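Local coordinates for biogenic amine-binding protein (Rhodnius prolixus, PDB 4GE1) that binds biogenic amines such as serotonin and norepinephrine, and here holds tryptamine, as a salivary lipocalin of a blood-feeding insect, at residues 25-30 / 169-174; 43-48 / 177-182; 117-122 / 144-149; 6-11 / 111-116. One frame throughout, in Å; residues are numbered along the deposited sequence.

Interaction 1: residues 25-30 / 169-174; sequences YITHYK and DATTLG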
loop_
_atom_site.group_PDB
_atom_site.type_symbol
_atom_site.label_atom_id
_atom_site.label_comp_id
_atom_site.label_asym_id
_atom_site.label_seq_id
_atom_site.Cartn_x
_atom_site.Cartn_y
_atom_site.Cartn_z
ATOM N N TYR A 25 -3.631 1.618 7.364
ATOM C CA TYR A 25 -4.542 2.558 6.734
ATOM C C TYR A 25 -3.729 3.539 5.896
ATOM O O TYR A 25 -2.699 4.044 6.345
ATOM C CB TYR A 25 -5.338 3.333 7.782
ATOM C CG TYR A 25 -6.271 2.478 8.607
ATOM C CD1 TYR A 25 -5.850 1.915 9.807
ATOM C CD2 TYR A 25 -7.569 2.233 8.187
ATOM C CE1 TYR A 25 -6.700 1.126 10.567
ATOM C CE2 TYR A 25 -8.428 1.446 8.942
ATOM C CZ TYR A 25 -7.984 0.892 10.129
ATOM O OH TYR A 25 -8.833 0.116 10.885
ATOM N N ILE A 26 -4.191 3.799 4.678
ATOM C CA ILE A 26 -3.554 4.794 3.821
ATOM C C ILE A 26 -4.172 6.156 4.103
ATOM O O ILE A 26 -5.324 6.413 3.756
ATOM C CB ILE A 26 -3.673 4.426 2.340
ATOM C CG1 ILE A 26 -3.146 3.000 2.128
ATOM C CG2 ILE A 26 -2.889 5.416 1.482
ATOM C CD1 ILE A 26 -2.866 2.650 0.695
ATOM N N THR A 27 -3.404 7.017 4.760
ATOM C CA THR A 27 -3.935 8.281 5.253
ATOM C C THR A 27 -3.745 9.448 4.280
ATOM O O THR A 27 -4.595 10.329 4.188
ATOM C CB THR A 27 -3.314 8.638 6.614
ATOM O OG1 THR A 27 -1.883 8.622 6.506
ATOM C CG2 THR A 27 -3.752 7.631 7.666
ATOM N N HIS A 28 -2.622 9.451 3.572
ATOM C CA HIS A 28 -2.276 10.535 2.656
ATOM C C HIS A 28 -1.582 9.931 1.453
ATOM O O HIS A 28 -0.883 8.921 1.579
ATOM C CB HIS A 28 -1.295 11.512 3.307
ATOM C CG HIS A 28 -1.795 12.137 4.572
ATOM N ND1 HIS A 28 -1.918 11.436 5.749
ATOM C CD2 HIS A 28 -2.183 13.405 4.843
ATOM C CE1 HIS A 28 -2.368 12.243 6.695
ATOM N NE2 HIS A 28 -2.539 13.443 6.170
ATOM N N TYR A 29 -1.740 10.553 0.290
ATOM C CA TYR A 29 -1.068 10.040 -0.895
ATOM C C TYR A 29 -1.134 10.927 -2.128
ATOM O O TYR A 29 -2.095 11.670 -2.337
ATOM C CB TYR A 29 -1.593 8.646 -1.242
ATOM C CG TYR A 29 -3.040 8.589 -1.670
ATOM C CD1 TYR A 29 -3.408 8.802 -2.992
ATOM C CD2 TYR A 29 -4.041 8.277 -0.753
ATOM C CE1 TYR A 29 -4.739 8.715 -3.387
ATOM C CE2 TYR A 29 -5.368 8.184 -1.139
ATOM C CZ TYR A 29 -5.718 8.403 -2.452
ATOM O OH TYR A 29 -7.055 8.315 -2.812
ATOM N N LYS A 30 -0.090 10.829 -2.940
ATOM C CA LYS A 30 -0.074 11.443 -4.255
ATOM C C LYS A 30 -0.063 10.341 -5.296
ATOM O O LYS A 30 0.829 9.490 -5.309
ATOM C CB LYS A 30 1.156 12.322 -4.444
ATOM C CG LYS A 30 1.320 12.820 -5.886
ATOM C CD LYS A 30 2.488 13.775 -6.014
ATOM C CE LYS A 30 2.629 14.297 -7.439
ATOM N NZ LYS A 30 3.976 14.882 -7.649
ATOM N N ASP A 169 -5.106 14.414 1.416
ATOM C CA ASP A 169 -5.337 13.960 2.784
ATOM C C ASP A 169 -6.638 13.169 2.843
ATOM O O ASP A 169 -7.730 13.745 2.877
ATOM C CB ASP A 169 -5.374 15.166 3.728
ATOM C CG ASP A 169 -5.763 14.802 5.151
ATOM O OD1 ASP A 169 -5.837 13.599 5.488
ATOM O OD2 ASP A 169 -5.986 15.739 5.946
ATOM N N ALA A 170 -6.513 11.845 2.851
ATOM C CA ALA A 170 -7.674 10.967 2.800
ATOM C C ALA A 170 -8.501 11.066 4.073
ATOM O O ALA A 170 -9.680 10.712 4.079
ATOM C CB ALA A 170 -7.252 9.526 2.539
ATOM N N THR A 171 -7.890 11.568 5.143
ATOM C CA THR A 171 -8.610 11.782 6.397
ATOM C C THR A 171 -9.558 12.986 6.303
ATOM O O THR A 171 -10.135 13.407 7.304
ATOM C CB THR A 171 -7.652 11.943 7.622
ATOM O OG1 THR A 171 -7.333 13.329 7.821
ATOM C CG2 THR A 171 -6.363 11.126 7.437
ATOM N N THR A 172 -9.707 13.540 5.102
ATOM C CA THR A 172 -10.725 14.563 4.859
ATOM C C THR A 172 -12.042 13.903 4.474
ATOM O O THR A 172 -13.116 14.421 4.769
ATOM C CB THR A 172 -10.325 15.558 3.752
ATOM O OG1 THR A 172 -10.072 14.856 2.528
ATOM C CG2 THR A 172 -9.087 16.341 4.157
ATOM N N LEU A 173 -11.952 12.758 3.806
ATOM C CA LEU A 173 -13.136 11.954 3.547
ATOM C C LEU A 173 -13.716 11.575 4.910
ATOM O O LEU A 173 -14.927 11.670 5.139
ATOM C CB LEU A 173 -12.773 10.712 2.733
ATOM C CG LEU A 173 -12.042 10.966 1.410
ATOM C CD1 LEU A 173 -11.535 9.678 0.828
ATOM C CD2 LEU A 173 -12.953 11.646 0.431
ATOM N N GLY A 174 -12.825 11.167 5.813
ATOM C CA GLY A 174 -13.146 10.960 7.216
ATOM C C GLY A 174 -14.453 10.260 7.529
ATOM O O GLY A 174 -14.522 9.030 7.529
#

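Interaction 2: residues 43-48 / 177-182; sequences CTKFLH and CQYDDE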
loop_
_atom_site.group_PDB
_atom_site.type_symbol
_atom_site.label_atom_id
_atom_site.label_comp_id
_atom_site.label_asym_id
_atom_site.label_seq_id
_atom_site.Cartn_x
_atom_site.Cartn_y
_atom_site.Cartn_z
ATOM N N CYS A 43 -10.616 5.581 0.519
ATOM C CA CYS A 43 -10.226 5.137 1.850
ATOM C C CYS A 43 -9.707 3.717 1.691
ATOM O O CYS A 43 -10.468 2.800 1.343
ATOM C CB CYS A 43 -11.438 5.109 2.780
ATOM S SG CYS A 43 -12.333 6.673 2.887
ATOM N N THR A 44 -8.415 3.529 1.914
ATOM C CA THR A 44 -7.835 2.208 1.744
ATOM C C THR A 44 -7.327 1.633 3.063
ATOM O O THR A 44 -6.643 2.303 3.835
ATOM C CB THR A 44 -6.713 2.188 0.689
ATOM O OG1 THR A 44 -7.269 2.408 -0.620
ATOM C CG2 THR A 44 -6.005 0.829 0.711
ATOM N N LYS A 45 -7.704 0.391 3.327
ATOM C CA LYS A 45 -7.141 -0.358 4.438
ATOM C C LYS A 45 -6.615 -1.645 3.840
ATOM O O LYS A 45 -7.224 -2.207 2.920
ATOM C CB LYS A 45 -8.213 -0.656 5.491
ATOM C CG LYS A 45 -7.760 -1.588 6.606
ATOM C CD LYS A 45 -8.843 -1.745 7.670
ATOM C CE LYS A 45 -8.343 -2.569 8.855
ATOM N NZ LYS A 45 -9.335 -2.606 9.980
ATOM N N PHE A 46 -5.469 -2.107 4.320
ATOM C CA PHE A 46 -5.003 -3.407 3.864
ATOM C C PHE A 46 -4.527 -4.323 4.977
ATOM O O PHE A 46 -4.126 -3.876 6.056
ATOM C CB PHE A 46 -4.033 -3.331 2.664
ATOM C CG PHE A 46 -2.738 -2.592 2.920
ATOM C CD1 PHE A 46 -1.548 -3.293 3.084
ATOM C CD2 PHE A 46 -2.692 -1.205 2.909
ATOM C CE1 PHE A 46 -0.332 -2.622 3.272
ATOM C CE2 PHE A 46 -1.478 -0.523 3.088
ATOM C CZ PHE A 46 -0.300 -1.238 3.282
ATOM N N LEU A 47 -4.631 -5.617 4.706
ATOM C CA LEU A 47 -4.301 -6.647 5.677
ATOM C C LEU A 47 -3.211 -7.520 5.084
ATOM O O LEU A 47 -3.313 -7.955 3.940
ATOM C CB LEU A 47 -5.551 -7.494 5.953
ATOM C CG LEU A 47 -5.604 -8.359 7.206
ATOM C CD1 LEU A 47 -5.631 -7.469 8.432
ATOM C CD2 LEU A 47 -6.831 -9.263 7.172
ATOM N N HIS A 48 -2.164 -7.804 5.843
ATOM C CA HIS A 48 -1.130 -8.645 5.258
ATOM C C HIS A 48 -0.430 -9.619 6.201
ATOM O O HIS A 48 -0.501 -9.499 7.423
ATOM C CB HIS A 48 -0.131 -7.818 4.416
ATOM C CG HIS A 48 0.583 -6.745 5.177
ATOM N ND1 HIS A 48 1.320 -5.758 4.555
ATOM C CD2 HIS A 48 0.683 -6.511 6.508
ATOM C CE1 HIS A 48 1.841 -4.959 5.470
ATOM N NE2 HIS A 48 1.469 -5.393 6.660
ATOM N N CYS A 177 -15.795 7.331 5.510
ATOM C CA CYS A 177 -14.851 6.254 5.210
ATOM C C CYS A 177 -15.367 4.914 5.700
ATOM O O CYS A 177 -15.941 4.820 6.790
ATOM C CB CYS A 177 -13.466 6.540 5.812
ATOM S SG CYS A 177 -12.349 7.514 4.741
ATOM N N GLN A 178 -15.181 3.877 4.892
ATOM C CA GLN A 178 -15.413 2.528 5.397
ATOM C C GLN A 178 -14.477 1.496 4.767
ATOM O O GLN A 178 -13.823 1.756 3.742
ATOM C CB GLN A 178 -16.888 2.127 5.297
ATOM C CG GLN A 178 -17.421 2.030 3.886
ATOM C CD GLN A 178 -18.875 1.612 3.866
ATOM O OE1 GLN A 178 -19.221 0.526 3.391
ATOM N NE2 GLN A 178 -19.740 2.484 4.361
ATOM N N TYR A 179 -14.399 0.338 5.405
ATOM C CA TYR A 179 -13.394 -0.660 5.080
ATOM C C TYR A 179 -14.054 -2.037 5.143
ATOM O O TYR A 179 -14.758 -2.355 6.106
ATOM C CB TYR A 179 -12.260 -0.564 6.102
ATOM C CG TYR A 179 -11.692 0.837 6.224
ATOM C CD1 TYR A 179 -10.831 1.338 5.257
ATOM C CD2 TYR A 179 -12.035 1.659 7.289
ATOM C CE1 TYR A 179 -10.307 2.626 5.353
ATOM C CE2 TYR A 179 -11.520 2.947 7.394
ATOM C CZ TYR A 179 -10.655 3.421 6.415
ATOM O OH TYR A 179 -10.137 4.692 6.499
ATOM N N ASP A 180 -13.841 -2.848 4.111
ATOM C CA ASP A 180 -14.482 -4.154 4.047
ATOM C C ASP A 180 -13.641 -5.195 4.791
ATOM O O ASP A 180 -13.008 -6.040 4.178
ATOM C CB ASP A 180 -14.702 -4.580 2.595
ATOM C CG ASP A 180 -15.656 -5.755 2.477
ATOM O OD1 ASP A 180 -15.940 -6.397 3.513
ATOM O OD2 ASP A 180 -16.122 -6.034 1.350
ATOM N N ASP A 181 -13.624 -5.093 6.111
ATOM C CA ASP A 181 -12.865 -6.008 6.955
ATOM C C ASP A 181 -13.179 -7.485 6.714
ATOM O O ASP A 181 -12.288 -8.335 6.791
ATOM C CB ASP A 181 -13.089 -5.664 8.428
ATOM C CG ASP A 181 -12.311 -4.434 8.862
ATOM O OD1 ASP A 181 -11.071 -4.445 8.727
ATOM O OD2 ASP A 181 -12.934 -3.455 9.329
ATOM N N GLU A 182 -14.438 -7.806 6.437
ATOM C CA GLU A 182 -14.787 -9.213 6.288
ATOM C C GLU A 182 -14.226 -9.769 4.979
ATOM O O GLU A 182 -13.765 -10.908 4.933
ATOM C CB GLU A 182 -16.295 -9.456 6.424
ATOM C CG GLU A 182 -17.037 -9.557 5.110
ATOM C CD GLU A 182 -18.173 -10.560 5.161
ATOM O OE1 GLU A 182 -18.860 -10.640 6.204
ATOM O OE2 GLU A 182 -18.376 -11.275 4.156
HETATM O O HOH W 1 -11.799 0.400 2.285
#

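Interaction 3: residues 117-122 / 144-149; sequences YSKYSV and NVKEDV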
loop_
_atom_site.group_PDB
_atom_site.type_symbol
_atom_site.label_atom_id
_atom_site.label_comp_id
_atom_site.label_asym_id
_atom_site.label_seq_id
_atom_site.Cartn_x
_atom_site.Cartn_y
_atom_site.Cartn_z
ATOM N N TYR A 117 7.404 0.561 11.984
ATOM C CA TYR A 117 6.765 -0.750 12.134
ATOM C C TYR A 117 5.419 -0.735 12.876
ATOM O O TYR A 117 4.453 -1.365 12.430
ATOM C CB TYR A 117 7.735 -1.759 12.771
ATOM C CG TYR A 117 8.996 -1.960 11.957
ATOM C CD1 TYR A 117 9.034 -2.881 10.917
ATOM C CD2 TYR A 117 10.145 -1.213 12.216
ATOM C CE1 TYR A 117 10.180 -3.062 10.163
ATOM C CE2 TYR A 117 11.297 -1.382 11.462
ATOM C CZ TYR A 117 11.307 -2.309 10.437
ATOM O OH TYR A 117 12.439 -2.490 9.680
ATOM N N SER A 118 5.352 -0.022 13.998
ATOM C CA SER A 118 4.165 -0.076 14.853
ATOM C C SER A 118 3.278 1.172 14.781
ATOM O O SER A 118 2.284 1.270 15.498
ATOM C CB SER A 118 4.542 -0.405 16.311
ATOM O OG SER A 118 5.345 0.604 16.906
ATOM N N LYS A 119 3.629 2.116 13.912
ATOM C CA LYS A 119 2.830 3.331 13.762
ATOM C C LYS A 119 2.641 3.773 12.315
ATOM O O LYS A 119 1.504 3.930 11.854
ATOM C CB LYS A 119 3.422 4.479 14.576
ATOM C CG LYS A 119 3.172 4.372 16.064
ATOM C CD LYS A 119 3.722 5.576 16.797
ATOM C CE LYS A 119 3.363 5.521 18.268
ATOM N NZ LYS A 119 3.861 4.271 18.907
ATOM N N TYR A 120 3.751 3.977 11.607
ATOM C CA TYR A 120 3.706 4.578 10.278
ATOM C C TYR A 120 4.677 3.927 9.300
ATOM O O TYR A 120 5.680 3.337 9.695
ATOM C CB TYR A 120 4.039 6.066 10.370
ATOM C CG TYR A 120 5.531 6.335 10.500
ATOM C CD1 TYR A 120 6.323 6.573 9.374
ATOM C CD2 TYR A 120 6.147 6.337 11.744
ATOM C CE1 TYR A 120 7.692 6.810 9.493
ATOM C CE2 TYR A 120 7.513 6.574 11.874
ATOM C CZ TYR A 120 8.280 6.809 10.746
ATOM O OH TYR A 120 9.630 7.044 10.876
ATOM N N SER A 121 4.371 4.056 8.018
ATOM C CA SER A 121 5.317 3.723 6.966
ATOM C C SER A 121 5.091 4.660 5.791
ATOM O O SER A 121 3.985 5.143 5.579
ATOM C CB SER A 121 5.166 2.269 6.525
ATOM O OG SER A 121 3.874 2.016 6.009
ATOM N N VAL A 122 6.146 4.923 5.035
ATOM C CA VAL A 122 6.041 5.778 3.863
ATOM C C VAL A 122 6.542 4.997 2.654
ATOM O O VAL A 122 7.618 4.401 2.690
ATOM C CB VAL A 122 6.832 7.070 4.062
ATOM C CG1 VAL A 122 6.734 7.949 2.829
ATOM C CG2 VAL A 122 6.320 7.796 5.306
ATOM N N ASN A 144 -5.780 7.624 11.612
ATOM C CA ASN A 144 -5.084 8.905 11.504
ATOM C C ASN A 144 -3.615 8.728 11.869
ATOM O O ASN A 144 -3.264 7.785 12.581
ATOM C CB ASN A 144 -5.723 9.944 12.433
ATOM C CG ASN A 144 -7.243 9.941 12.357
ATOM O OD1 ASN A 144 -7.835 10.580 11.485
ATOM N ND2 ASN A 144 -7.882 9.218 13.277
ATOM N N VAL A 145 -2.749 9.618 11.386
ATOM C CA VAL A 145 -1.350 9.542 11.776
ATOM C C VAL A 145 -1.202 10.001 13.225
ATOM O O VAL A 145 -1.695 11.064 13.602
ATOM C CB VAL A 145 -0.432 10.379 10.852
ATOM C CG1 VAL A 145 1.014 10.257 11.296
ATOM C CG2 VAL A 145 -0.577 9.938 9.403
ATOM N N LYS A 146 -0.546 9.185 14.043
ATOM C CA LYS A 146 -0.291 9.558 15.431
ATOM C C LYS A 146 0.445 10.890 15.478
ATOM O O LYS A 146 1.457 11.074 14.803
ATOM C CB LYS A 146 0.531 8.481 16.139
ATOM C CG LYS A 146 -0.243 7.215 16.430
ATOM C CD LYS A 146 -1.403 7.505 17.362
ATOM C CE LYS A 146 -2.199 6.251 17.666
ATOM N NZ LYS A 146 -3.352 6.558 18.552
ATOM N N GLU A 147 -0.067 11.814 16.281
ATOM C CA GLU A 147 0.484 13.163 16.355
ATOM C C GLU A 147 1.995 13.179 16.601
ATOM O O GLU A 147 2.704 14.026 16.059
ATOM C CB GLU A 147 -0.247 13.977 17.429
ATOM C CG GLU A 147 0.053 15.472 17.414
ATOM C CD GLU A 147 1.319 15.835 18.175
ATOM O OE1 GLU A 147 1.679 15.105 19.126
ATOM O OE2 GLU A 147 1.952 16.853 17.821
ATOM N N ASP A 148 2.486 12.240 17.407
ATOM C CA ASP A 148 3.892 12.245 17.819
ATOM C C ASP A 148 4.878 11.711 16.773
ATOM O O ASP A 148 6.092 11.704 17.004
ATOM C CB ASP A 148 4.073 11.517 19.158
ATOM C CG ASP A 148 3.433 10.141 19.173
ATOM O OD1 ASP A 148 3.278 9.534 18.093
ATOM O OD2 ASP A 148 3.089 9.661 20.274
ATOM N N VAL A 149 4.362 11.266 15.629
ATOM C CA VAL A 149 5.224 10.804 14.542
ATOM C C VAL A 149 5.047 11.637 13.276
ATOM O O VAL A 149 5.623 11.321 12.236
ATOM C CB VAL A 149 5.003 9.307 14.195
ATOM C CG1 VAL A 149 5.256 8.431 15.408
ATOM C CG2 VAL A 149 3.603 9.076 13.628
#

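Interaction 4: residues 6-11 / 111-116; sequences STVDTV and SYIDTD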
loop_
_atom_site.group_PDB
_atom_site.type_symbol
_atom_site.label_atom_id
_atom_site.label_comp_id
_atom_site.label_asym_id
_atom_site.label_seq_id
_atom_site.Cartn_x
_atom_site.Cartn_y
_atom_site.Cartn_z
ATOM N N SER A 6 10.549 5.827 -10.878
ATOM C CA SER A 6 11.638 6.451 -10.141
ATOM C C SER A 6 12.293 5.425 -9.224
ATOM O O SER A 6 11.632 4.511 -8.731
ATOM C CB SER A 6 11.122 7.632 -9.315
ATOM O OG SER A 6 10.611 8.660 -10.144
ATOM N N THR A 7 13.595 5.567 -9.008
ATOM C CA THR A 7 14.279 4.774 -7.996
ATOM C C THR A 7 14.408 5.633 -6.748
ATOM O O THR A 7 14.832 6.786 -6.824
ATOM C CB THR A 7 15.674 4.312 -8.459
ATOM O OG1 THR A 7 16.567 5.431 -8.498
ATOM C CG2 THR A 7 15.595 3.682 -9.840
ATOM N N VAL A 8 14.018 5.084 -5.604
ATOM C CA VAL A 8 14.109 5.821 -4.350
ATOM C C VAL A 8 14.866 5.003 -3.311
ATOM O O VAL A 8 14.792 3.770 -3.304
ATOM C CB VAL A 8 12.708 6.207 -3.792
ATOM C CG1 VAL A 8 11.819 6.768 -4.895
ATOM C CG2 VAL A 8 12.042 5.022 -3.136
ATOM N N ASP A 9 15.605 5.693 -2.445
ATOM C CA ASP A 9 16.305 5.043 -1.344
ATOM C C ASP A 9 15.282 4.490 -0.359
ATOM O O ASP A 9 14.228 5.094 -0.158
ATOM C CB ASP A 9 17.241 6.020 -0.635
ATOM C CG ASP A 9 18.289 6.609 -1.568
ATOM O OD1 ASP A 9 18.474 6.071 -2.681
ATOM O OD2 ASP A 9 18.931 7.609 -1.182
ATOM N N THR A 10 15.608 3.352 0.251
ATOM C CA THR A 10 14.668 2.588 1.070
ATOM C C THR A 10 15.257 2.251 2.440
ATOM O O THR A 10 16.451 2.432 2.669
ATOM C CB THR A 10 14.315 1.257 0.391
ATOM O OG1 THR A 10 15.524 0.532 0.127
ATOM C CG2 THR A 10 13.600 1.496 -0.920
ATOM N N VAL A 11 14.408 1.741 3.331
ATOM C CA VAL A 11 14.805 1.405 4.696
ATOM C C VAL A 11 15.857 0.305 4.719
ATOM O O VAL A 11 15.693 -0.731 4.077
ATOM C CB VAL A 11 13.603 0.902 5.530
ATOM C CG1 VAL A 11 13.982 0.808 6.994
ATOM C CG2 VAL A 11 12.403 1.805 5.350
ATOM N N SER A 111 8.843 0.334 -2.750
ATOM C CA SER A 111 10.011 0.856 -2.043
ATOM C C SER A 111 9.614 1.569 -0.764
ATOM O O SER A 111 9.051 2.663 -0.809
ATOM C CB SER A 111 10.796 1.831 -2.936
ATOM O OG SER A 111 10.894 1.350 -4.262
ATOM N N TYR A 112 9.904 0.956 0.376
ATOM C CA TYR A 112 9.642 1.610 1.652
ATOM C C TYR A 112 10.737 2.614 2.002
ATOM O O TYR A 112 11.893 2.259 2.243
ATOM C CB TYR A 112 9.367 0.601 2.779
ATOM C CG TYR A 112 7.927 0.141 2.763
ATOM C CD1 TYR A 112 7.561 -1.033 2.122
ATOM C CD2 TYR A 112 6.923 0.915 3.337
ATOM C CE1 TYR A 112 6.235 -1.447 2.081
ATOM C CE2 TYR A 112 5.590 0.511 3.300
ATOM C CZ TYR A 112 5.254 -0.673 2.672
ATOM O OH TYR A 112 3.940 -1.084 2.614
ATOM N N ILE A 113 10.337 3.879 1.991
ATOM C CA ILE A 113 11.204 5.000 2.292
ATOM C C ILE A 113 11.551 5.051 3.778
ATOM O O ILE A 113 12.689 5.370 4.147
ATOM C CB ILE A 113 10.516 6.306 1.868
ATOM C CG1 ILE A 113 10.325 6.320 0.353
ATOM C CG2 ILE A 113 11.305 7.511 2.337
ATOM C CD1 ILE A 113 9.470 7.463 -0.146
ATOM N N ASP A 114 10.570 4.723 4.620
ATOM C CA ASP A 114 10.744 4.729 6.072
ATOM C C ASP A 114 9.568 4.049 6.787
ATOM O O ASP A 114 8.463 3.963 6.244
ATOM C CB ASP A 114 10.905 6.161 6.585
ATOM C CG ASP A 114 11.353 6.221 8.037
ATOM O OD1 ASP A 114 12.036 5.279 8.496
ATOM O OD2 ASP A 114 11.031 7.217 8.720
ATOM N N THR A 115 9.814 3.576 8.008
ATOM C CA THR A 115 8.764 2.996 8.845
ATOM C C THR A 115 9.281 2.730 10.253
ATOM O O THR A 115 10.462 2.438 10.444
ATOM C CB THR A 115 8.243 1.670 8.277
ATOM O OG1 THR A 115 7.161 1.193 9.089
ATOM C CG2 THR A 115 9.355 0.625 8.260
ATOM N N ASP A 116 8.399 2.835 11.241
ATOM C CA ASP A 116 8.755 2.467 12.604
ATOM C C ASP A 116 8.026 1.182 12.984
ATOM O O ASP A 116 8.022 0.773 14.147
ATOM C CB ASP A 116 8.434 3.596 13.586
ATOM C CG ASP A 116 6.943 3.807 13.771
ATOM O OD1 ASP A 116 6.149 3.227 12.995
ATOM O OD2 ASP A 116 6.566 4.564 14.691
#

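Interaction 1: residues 25-30 / 169-174
H28 and D169 show how a ring and a carboxylate can lie together without sharing a hydrogen bond. The two side chains run side by side in the same direction, their planes only 13° apart, and both stand on one face of the short antiparallel pairing between strands 23-31 and 168-169. H28 NE2 comes to 3.4 Å from D169 OD1, but the angle is too poor for a bond. Each group is held by its own segment instead. T27 OG1 lies in the plane of the imidazole, 2.9 Å from H28 ND1, which helps to fix the ring's rotation. D169 CG is anti to the backbone N (chi1 174°), and this sets OD1 over the turn that follows. There it is gripped twice: T171 OG1 approaches on the syn side at 2.8 Å, while T171 N closes an Asx turn from above the carboxylate plane. Between the segments, A170 N donates to T27 O at 2.8 Å, and the methyl A170 CB sits 3.2 Å from the same T27 O. The same methyl also meets Y29 CE2 obliquely, and T171 CG2 packs on T27 CB at 4.0 Å. T27 and H28 both face V138 as a classic beta bulge, while the hydroxyl of Y29 is bound to D40 O and N42 N. One backbone bond therefore carries the link between the segments, with methyl packing round it. The carboxylate beside H28 would probably favour a positive imidazole, though its OD1 already accepts two hydrogen bonds from T171.

Interaction 2: residues 43-48 / 177-182
C43 and C177 bring their CA atoms to 5.8 Å, and K45 and Y179 follow as the next close pair, with no backbone hydrogen bond between the two segments. The covalent tie is the disulfide, C43 SG to C177 SG at 2.0 Å, with a torsion of -73° about the sulfur bond. Next to it the ring of Y179 meets the strand obliquely: CE1 lies 3.8 Å from C43 CB, and CD1 presses to 3.3 Å from K45 CB. The lysine crosses the tyrosine at about a right angle. With CG anti to the backbone N (chi1 173°) and the chain extended beyond it, K45 carries its amine past the ring to D181, where NZ forms a salt bridge of 2.8 Å with OD1 on its syn lone pair. A water placed 2.9 Å from C43 O also reaches Q178 O. Y25 OH is a second partner of K45 NZ, and the Y25 ring meets Y179 edge-to-face. Strand 43-50 runs between strands 23-31 and 55-64, and the chain 177-182 runs alongside it in the same direction and enters helix 181-189, which D180 N-caps and whose L184 and L188 touch K45 and L47.

Interaction 3: residues 117-122 / 144-149
Y120 and V149 are brought together by like first torsions: Y120 CG (chi1 79°) and V149 CG2 each lie between the backbone N and the carbonyl carbon of their own residue, and the two groups meet. V149 CG1, anti to the carbonyl carbon (chi1 -58°), goes to K119 instead. The setting is the lipocalin beta-barrel, where strand 120-127 starts after a hairpin turn and the chain 144-149 leads from strand 130-140 into helix 150-159. The phenol and the isopropyl group meet obliquely: Y120 CD2 is 4.0 Å from V149 CB, and V149 CG2 reaches the same ring carbon at 4.2 Å. The packing continues on helix 150-159, since K152 and V153 also touch the Y120 side chain, while the Y120 hydroxyl is bound to D114 OD2. V149 is presented by a turn of its own, closed by V149 N donating to K146 O at 3.0 Å. The aliphatic part of K119 passes obliquely by the valine, with K119 CD 3.5 Å from V149 CG1, and the same CD is 4.3 Å from K146 CG. The contact thus joins the start of one barrel strand to the linker before the helix through carbon packing, with no hydrogen bond across it. The amine of K119 does not bond to the nearby aspartate: K119 NZ stays 5.4 Å from D148 OD1, while CE approaches that oxygen to 4.0 Å.

Interaction 4: residues 6-11 / 111-116
V11 sits beside the backbone of strand 102-115, and its side chain can be traced along it. Its CB lies 3.9 Å from Y112 O, near the carbonyl oxygen that takes the hydrogen bond from its own V11 N at 2.8 Å, nearly straight onto the oxygen. CG2, anti to the carbonyl carbon of V11, goes further: it rests 3.2 Å from Y112 O and 3.4 Å from D114 CA, then touches Y112 CB and T115 CG2 more loosely. The methyl thus spans the part of the strand where I113 and D114 both face V122 in a classic beta bulge. Upstream, two methyls close on one serine carbon, tightly in each case: V8 CG2 is 3.4 Å from S111 CB, and T10 CG2 is 3.5 Å from it. V8 CG2 also reaches I113 CG1 at 4.1 Å. Residues 6-11 follow C5, which is joined to C126 of the adjoining strand by a disulfide, and V11 makes a further backbone hydrogen bond with G87. The N-terminal chain thus packs along a barrel strand whose Y112 turns to the other side, touching tryptamine and bonding through OH to Q139, in the ligand pocket of a nitrophorin-like lipocalin barrel.

How the interactions relate
All four interactions attach non-barrel chain to one antiparallel sheet, and their chemistry changes with place. Interaction 1 is the buried one; interactions 2, 3 and 4 are partly buried. Interactions 1 and 2 use neighbouring strands, 23-31 and 43-50, but the first relies on a backbone bond beside an Asx turn, the second on covalent and ionic ties on a partly exposed outer face. Interactions 3 and 4 likewise share neighbouring strands, 120-127 and 102-115, and both rest largely on apolar packing, though only interaction 4 adds a backbone bond. V145 of interaction 3 packs on T27 of interaction 1. Tryptamine is touched by I26 in interaction 1 and Y112 in interaction 4.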